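Local coordinates for protein aldose 1-epimerase (PDB 1LUR) that probably interconverts the alpha and beta anomers of aldose sugars, as an aldose 1-epimerase of the galactose mutarotase family, at residues H172-L177 against N297-I302; V70-N75 against Q131-P136. All coordinates share one frame; numbering follows the deposited sequence.

In the fold
Both contacts lie in the buried part of a single beta-rich chain, about 23 Å apart between centres and on opposite sides of the chain's centre. Contact 1 joins two neighbouring strands of one antiparallel sheet, and its chemistry is mostly backbone pairing and apolar packing, with a polar amide at one end. Contact 2 lies farther from the middle and pairs a loop with a short helix and the turn after it, where an arginine-aspartate salt bridge is the main polar link, beside weak bonds and a leucine. The two are nonetheless linked: strand 69-70, which leads into the loop of contact 2, borders strand 170-175 of contact 1, and V70 CG2 packs 3.9 Å from H172 CB.

Contact 1 of 2, residues H172-L177 against N297-I302; sequences HAYWNL and NKALAI
Strands 170-175 and 300-305 run antiparallel here, with Y174 opposite A301 as a non-hydrogen-bonded pair and W175 opposite L300 as a hydrogen-bonded one. They are neighbours inside the antiparallel sheet of the galactose mutarotase-like beta-sandwich. W175 N donates to L300 O and L300 N to W175 O, both at 2.8 Å, while the next rung, I302 N to A173 O, is weak. On one face of the sheet A301 CB sits over the centre of the Y174 ring, a CH-pi contact 4.3 Å from the centroid; the phenol OH reaches on to A64 O. On the other face the W175 indole crosses the I302 side chain at about a right angle, CD1 lying 3.7 Å from I302 CG1. Beyond the paired residues, N176 carries its CG anti to the backbone N (chi1 179°), which brings ND2 to 2.9 Å from K298 O, with the acceptor close to the amide plane. The amide is held at both ends, since OD1 accepts from G179 N and ND2 also donates to S180 O, a carbonyl shared with K298 NZ. A leucine here would probably leave the buried K298 carbonyl without this donor and G179 N without its acceptor. At the opposite end a water donates to I302 O at 2.6 Å and weakly accepts from W175 NE1.

Contact 2 of 2, residues V70-N75 against Q131-P136; sequences VGRVAN and QDDGLP
An Asx turn at the C-terminal part of the short helix 130-133 receives the arginine of the loop between strands 69-70 and 76-77. In the turn, D133 OD1 accepts from L135 N at 3.0 Å, on its anti side and out of the carboxylate plane, while G134 between them leaves the helix with positive phi. The syn lone pairs of both carboxylate oxygens face R72, which grips them side-on: R72 NE donates to D133 OD2 at 2.9 Å and R72 NH2 to D133 OD1 at 2.7 Å, nearly straight at 171° and 167°. Guanidinium and carboxylate are almost coplanar, their planes 17° apart, so the two nearly parallel bonds restrict rotation of either group. A bend in the arginine chain at chi3 turns the guanidinium against the carboxylate. Its remaining N-H groups reach the backbone that follows the turn, R72 NH2 to L135 O and NH1 to P136 O and also G137 O, all weak bonds, and L135 CB lies over one face of the guanidinium, 3.6 Å from NH2. The CD1 of the same leucine meets R72 CB and V73 CG2, the latter at 4.0 Å. A water bridges the loop backbone to the acid, accepting from R72 N and donating to D133 OD2 at 2.7 Å. Around the pair, A128 of strand 121-129 touches both R72 and D133, and Y99 OH bonds to D133 O. With two bonds in one plane, this is the bidentate, side-on arginine-carboxylate salt bridge, here built onto an Asx turn.

Contact 1 of 2, residues H172-L177 against N297-I302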
loop_
_atom_site.group_PDB
_atom_site.type_symbol
_atom_site.label_atom_id
_atom_site.label_comp_id
_atom_site.label_asym_id
_atom_site.label_seq_id
_atom_site.Cartn_x
_atom_site.Cartn_y
_atom_site.Cartn_z
ATOM N N HIS A 172 -2.224 -1.611 0.407
ATOM C CA HIS A 172 -3.111 -0.571 -0.092
ATOM C C HIS A 172 -4.108 0.048 0.885
ATOM O O HIS A 172 -5.256 0.308 0.520
ATOM C CB HIS A 172 -3.861 -1.116 -1.314
ATOM C CG HIS A 172 -4.160 -0.077 -2.351
ATOM N ND1 HIS A 172 -4.990 0.999 -2.116
ATOM C CD2 HIS A 172 -3.725 0.054 -3.628
ATOM C CE1 HIS A 172 -5.053 1.750 -3.203
ATOM N NE2 HIS A 172 -4.295 1.199 -4.135
ATOM N N ALA A 173 -3.684 0.298 2.118
ATOM C CA ALA A 173 -4.589 0.892 3.100
ATOM C C ALA A 173 -4.799 2.379 2.813
ATOM O O ALA A 173 -3.852 3.098 2.499
ATOM C CB ALA A 173 -4.030 0.709 4.506
ATOM N N TYR A 174 -6.050 2.821 2.900
ATOM C CA TYR A 174 -6.418 4.217 2.667
ATOM C C TYR A 174 -6.475 4.850 4.056
ATOM O O TYR A 174 -7.241 4.397 4.908
ATOM C CB TYR A 174 -7.801 4.322 2.018
ATOM C CG TYR A 174 -7.884 3.931 0.555
ATOM C CD1 TYR A 174 -7.724 2.604 0.145
ATOM C CD2 TYR A 174 -8.190 4.885 -0.416
ATOM C CE1 TYR A 174 -7.875 2.242 -1.199
ATOM C CE2 TYR A 174 -8.341 4.535 -1.755
ATOM C CZ TYR A 174 -8.185 3.217 -2.142
ATOM O OH TYR A 174 -8.341 2.886 -3.471
ATOM N N TRP A 175 -5.688 5.899 4.278
ATOM C CA TRP A 175 -5.665 6.560 5.577
ATOM C C TRP A 175 -6.423 7.876 5.725
ATOM O O TRP A 175 -6.413 8.729 4.840
ATOM C CB TRP A 175 -4.216 6.776 6.016
ATOM C CG TRP A 175 -3.398 5.527 6.020
ATOM C CD1 TRP A 175 -2.717 4.990 4.963
ATOM C CD2 TRP A 175 -3.189 4.638 7.125
ATOM N NE1 TRP A 175 -2.097 3.823 5.343
ATOM C CE2 TRP A 175 -2.371 3.583 6.664
ATOM C CE3 TRP A 175 -3.617 4.628 8.460
ATOM C CZ2 TRP A 175 -1.969 2.528 7.492
ATOM C CZ3 TRP A 175 -3.216 3.580 9.283
ATOM C CH2 TRP A 175 -2.401 2.546 8.793
ATOM N N ASN A 176 -7.070 8.014 6.877
ATOM C CA ASN A 176 -7.858 9.184 7.256
ATOM C C ASN A 176 -7.764 9.135 8.778
ATOM O O ASN A 176 -8.332 8.249 9.414
ATOM C CB ASN A 176 -9.314 9.039 6.807
ATOM C CG ASN A 176 -10.163 10.231 7.202
ATOM O OD1 ASN A 176 -10.281 10.557 8.385
ATOM N ND2 ASN A 176 -10.756 10.892 6.215
ATOM N N LEU A 177 -7.038 10.087 9.352
ATOM C CA LEU A 177 -6.844 10.151 10.795
ATOM C C LEU A 177 -7.880 10.841 11.687
ATOM O O LEU A 177 -7.795 10.725 12.909
ATOM C CB LEU A 177 -5.469 10.767 11.070
ATOM C CG LEU A 177 -4.340 10.284 10.149
ATOM C CD1 LEU A 177 -3.031 10.966 10.531
ATOM C CD2 LEU A 177 -4.204 8.772 10.249
ATOM N N ASN A 297 -11.295 12.354 -2.668
ATOM C CA ASN A 297 -10.288 12.792 -1.707
ATOM C C ASN A 297 -10.611 12.463 -0.247
ATOM O O ASN A 297 -10.158 13.159 0.664
ATOM C CB ASN A 297 -10.040 14.300 -1.854
ATOM C CG ASN A 297 -9.583 14.686 -3.256
ATOM O OD1 ASN A 297 -8.676 14.071 -3.819
ATOM N ND2 ASN A 297 -10.204 15.715 -3.819
ATOM N N LYS A 298 -11.380 11.401 -0.025
ATOM C CA LYS A 298 -11.749 10.991 1.327
ATOM C C LYS A 298 -10.534 10.606 2.170
ATOM O O LYS A 298 -10.390 11.045 3.312
ATOM C CB LYS A 298 -12.718 9.806 1.275
ATOM C CG LYS A 298 -12.895 9.072 2.603
ATOM C CD LYS A 298 -13.418 9.987 3.705
ATOM C CE LYS A 298 -13.615 9.225 5.014
ATOM N NZ LYS A 298 -14.133 10.107 6.105
ATOM N N ALA A 299 -9.660 9.775 1.612
ATOM C CA ALA A 299 -8.474 9.354 2.343
ATOM C C ALA A 299 -7.208 9.447 1.512
ATOM O O ALA A 299 -7.217 9.911 0.369
ATOM C CB ALA A 299 -8.655 7.927 2.855
ATOM N N LEU A 300 -6.108 9.011 2.109
ATOM C CA LEU A 300 -4.821 9.032 1.443
ATOM C C LEU A 300 -4.249 7.624 1.438
ATOM O O LEU A 300 -3.895 7.088 2.491
ATOM C CB LEU A 300 -3.852 9.966 2.166
ATOM C CG LEU A 300 -2.440 10.028 1.575
ATOM C CD1 LEU A 300 -2.491 10.693 0.210
ATOM C CD2 LEU A 300 -1.516 10.801 2.501
ATOM N N ALA A 301 -4.184 7.019 0.256
ATOM C CA ALA A 301 -3.643 5.675 0.137
ATOM C C ALA A 301 -2.135 5.842 0.195
ATOM O O ALA A 301 -1.562 6.631 -0.551
ATOM C CB ALA A 301 -4.058 5.044 -1.186
ATOM N N ILE A 302 -1.500 5.120 1.108
ATOM C CA ILE A 302 -0.056 5.189 1.267
ATOM C C ILE A 302 0.452 3.793 0.935
ATOM O O ILE A 302 0.197 2.838 1.671
ATOM C CB ILE A 302 0.315 5.592 2.711
ATOM C CG1 ILE A 302 -0.293 6.965 3.025
ATOM C CG2 ILE A 302 1.819 5.638 2.867
ATOM C CD1 ILE A 302 0.035 7.505 4.417
HETATM O O HOH W 1 -0.284 1.435 3.775
#

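Contact 2 of 2, residues V70-N75 against Q131-P136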
loop_
_atom_site.group_PDB
_atom_site.type_symbol
_atom_site.label_atom_id
_atom_site.label_comp_id
_atom_site.label_asym_id
_atom_site.label_seq_id
_atom_site.Cartn_x
_atom_site.Cartn_y
_atom_site.Cartn_z
ATOM N N VAL A 70 -1.195 -5.983 -2.031
ATOM C CA VAL A 70 -1.209 -6.079 -3.484
ATOM C C VAL A 70 0.003 -6.766 -4.102
ATOM O O VAL A 70 1.134 -6.563 -3.666
ATOM C CB VAL A 70 -1.345 -4.670 -4.116
ATOM C CG1 VAL A 70 -1.267 -4.768 -5.627
ATOM C CG2 VAL A 70 -2.661 -4.034 -3.684
ATOM N N GLY A 71 -0.263 -7.576 -5.125
ATOM C CA GLY A 71 0.776 -8.310 -5.836
ATOM C C GLY A 71 0.134 -9.087 -6.982
ATOM O O GLY A 71 -1.092 -9.039 -7.117
ATOM N N ARG A 72 0.912 -9.834 -7.772
ATOM C CA ARG A 72 2.357 -9.958 -7.597
ATOM C C ARG A 72 3.171 -8.741 -7.983
ATOM O O ARG A 72 4.354 -8.656 -7.660
ATOM C CB ARG A 72 2.886 -11.186 -8.341
ATOM C CG ARG A 72 2.572 -12.498 -7.620
ATOM C CD ARG A 72 3.393 -13.645 -8.157
ATOM N NE ARG A 72 2.852 -14.183 -9.400
ATOM C CZ ARG A 72 3.546 -14.935 -10.244
ATOM N NH1 ARG A 72 4.817 -15.231 -9.985
ATOM N NH2 ARG A 72 2.966 -15.402 -11.342
ATOM N N VAL A 73 2.553 -7.812 -8.699
ATOM C CA VAL A 73 3.250 -6.605 -9.104
ATOM C C VAL A 73 2.294 -5.454 -8.857
ATOM O O VAL A 73 1.263 -5.322 -9.526
ATOM C CB VAL A 73 3.664 -6.628 -10.581
ATOM C CG1 VAL A 73 4.242 -5.271 -10.974
ATOM C CG2 VAL A 73 4.696 -7.726 -10.804
ATOM N N ALA A 74 2.626 -4.638 -7.865
ATOM C CA ALA A 74 1.802 -3.499 -7.517
ATOM C C ALA A 74 1.758 -2.473 -8.634
ATOM O O ALA A 74 2.737 -2.254 -9.355
ATOM C CB ALA A 74 2.314 -2.851 -6.237
ATOM N N ASN A 75 0.602 -1.841 -8.755
ATOM C CA ASN A 75 0.362 -0.825 -9.762
ATOM C C ASN A 75 0.309 -1.387 -11.174
ATOM O O ASN A 75 -0.060 -2.542 -11.382
ATOM C CB ASN A 75 1.398 0.305 -9.661
ATOM C CG ASN A 75 0.832 1.648 -10.096
ATOM O OD1 ASN A 75 0.853 1.995 -11.277
ATOM N ND2 ASN A 75 0.304 2.408 -9.136
ATOM N N GLN A 131 -0.112 -19.590 -14.036
ATOM C CA GLN A 131 -1.494 -20.008 -14.289
ATOM C C GLN A 131 -2.506 -19.206 -13.488
ATOM O O GLN A 131 -3.638 -19.018 -13.929
ATOM C CB GLN A 131 -1.713 -21.493 -13.980
ATOM C CG GLN A 131 -1.276 -22.446 -15.071
ATOM C CD GLN A 131 0.102 -23.011 -14.821
ATOM O OE1 GLN A 131 0.368 -23.576 -13.753
ATOM N NE2 GLN A 131 0.989 -22.874 -15.803
ATOM N N ASP A 132 -2.103 -18.744 -12.310
ATOM C CA ASP A 132 -2.994 -17.964 -11.462
ATOM C C ASP A 132 -3.199 -16.532 -11.932
ATOM O O ASP A 132 -4.322 -16.024 -11.909
ATOM C CB ASP A 132 -2.469 -17.881 -10.022
ATOM C CG ASP A 132 -2.408 -19.219 -9.336
ATOM O OD1 ASP A 132 -3.447 -19.911 -9.288
ATOM O OD2 ASP A 132 -1.324 -19.570 -8.831
ATOM N N ASP A 133 -2.120 -15.885 -12.370
ATOM C CA ASP A 133 -2.220 -14.499 -12.815
ATOM C C ASP A 133 -1.540 -14.087 -14.115
ATOM O O ASP A 133 -1.498 -12.899 -14.433
ATOM C CB ASP A 133 -1.689 -13.614 -11.700
ATOM C CG ASP A 133 -0.298 -14.040 -11.246
ATOM O OD1 ASP A 133 0.471 -14.540 -12.097
ATOM O OD2 ASP A 133 0.033 -13.872 -10.055
ATOM N N GLY A 134 -0.979 -15.044 -14.846
ATOM C CA GLY A 134 -0.322 -14.703 -16.095
ATOM C C GLY A 134 1.058 -14.077 -15.983
ATOM O O GLY A 134 1.703 -13.825 -17.003
ATOM N N LEU A 135 1.520 -13.796 -14.767
ATOM C CA LEU A 135 2.843 -13.200 -14.607
ATOM C C LEU A 135 3.876 -14.343 -14.602
ATOM O O LEU A 135 3.549 -15.486 -14.277
ATOM C CB LEU A 135 2.893 -12.351 -13.325
ATOM C CG LEU A 135 2.133 -11.009 -13.423
ATOM C CD1 LEU A 135 1.942 -10.395 -12.040
ATOM C CD2 LEU A 135 2.902 -10.036 -14.333
ATOM N N PRO A 136 5.131 -14.052 -14.969
ATOM C CA PRO A 136 6.147 -15.112 -14.997
ATOM C C PRO A 136 6.449 -15.821 -13.687
ATOM O O PRO A 136 6.297 -15.250 -12.609
ATOM C CB PRO A 136 7.376 -14.400 -15.561
ATOM C CG PRO A 136 7.205 -12.989 -15.057
ATOM C CD PRO A 136 5.724 -12.738 -15.281
HETATM O O HOH W 2 -0.626 -11.273 -9.681
#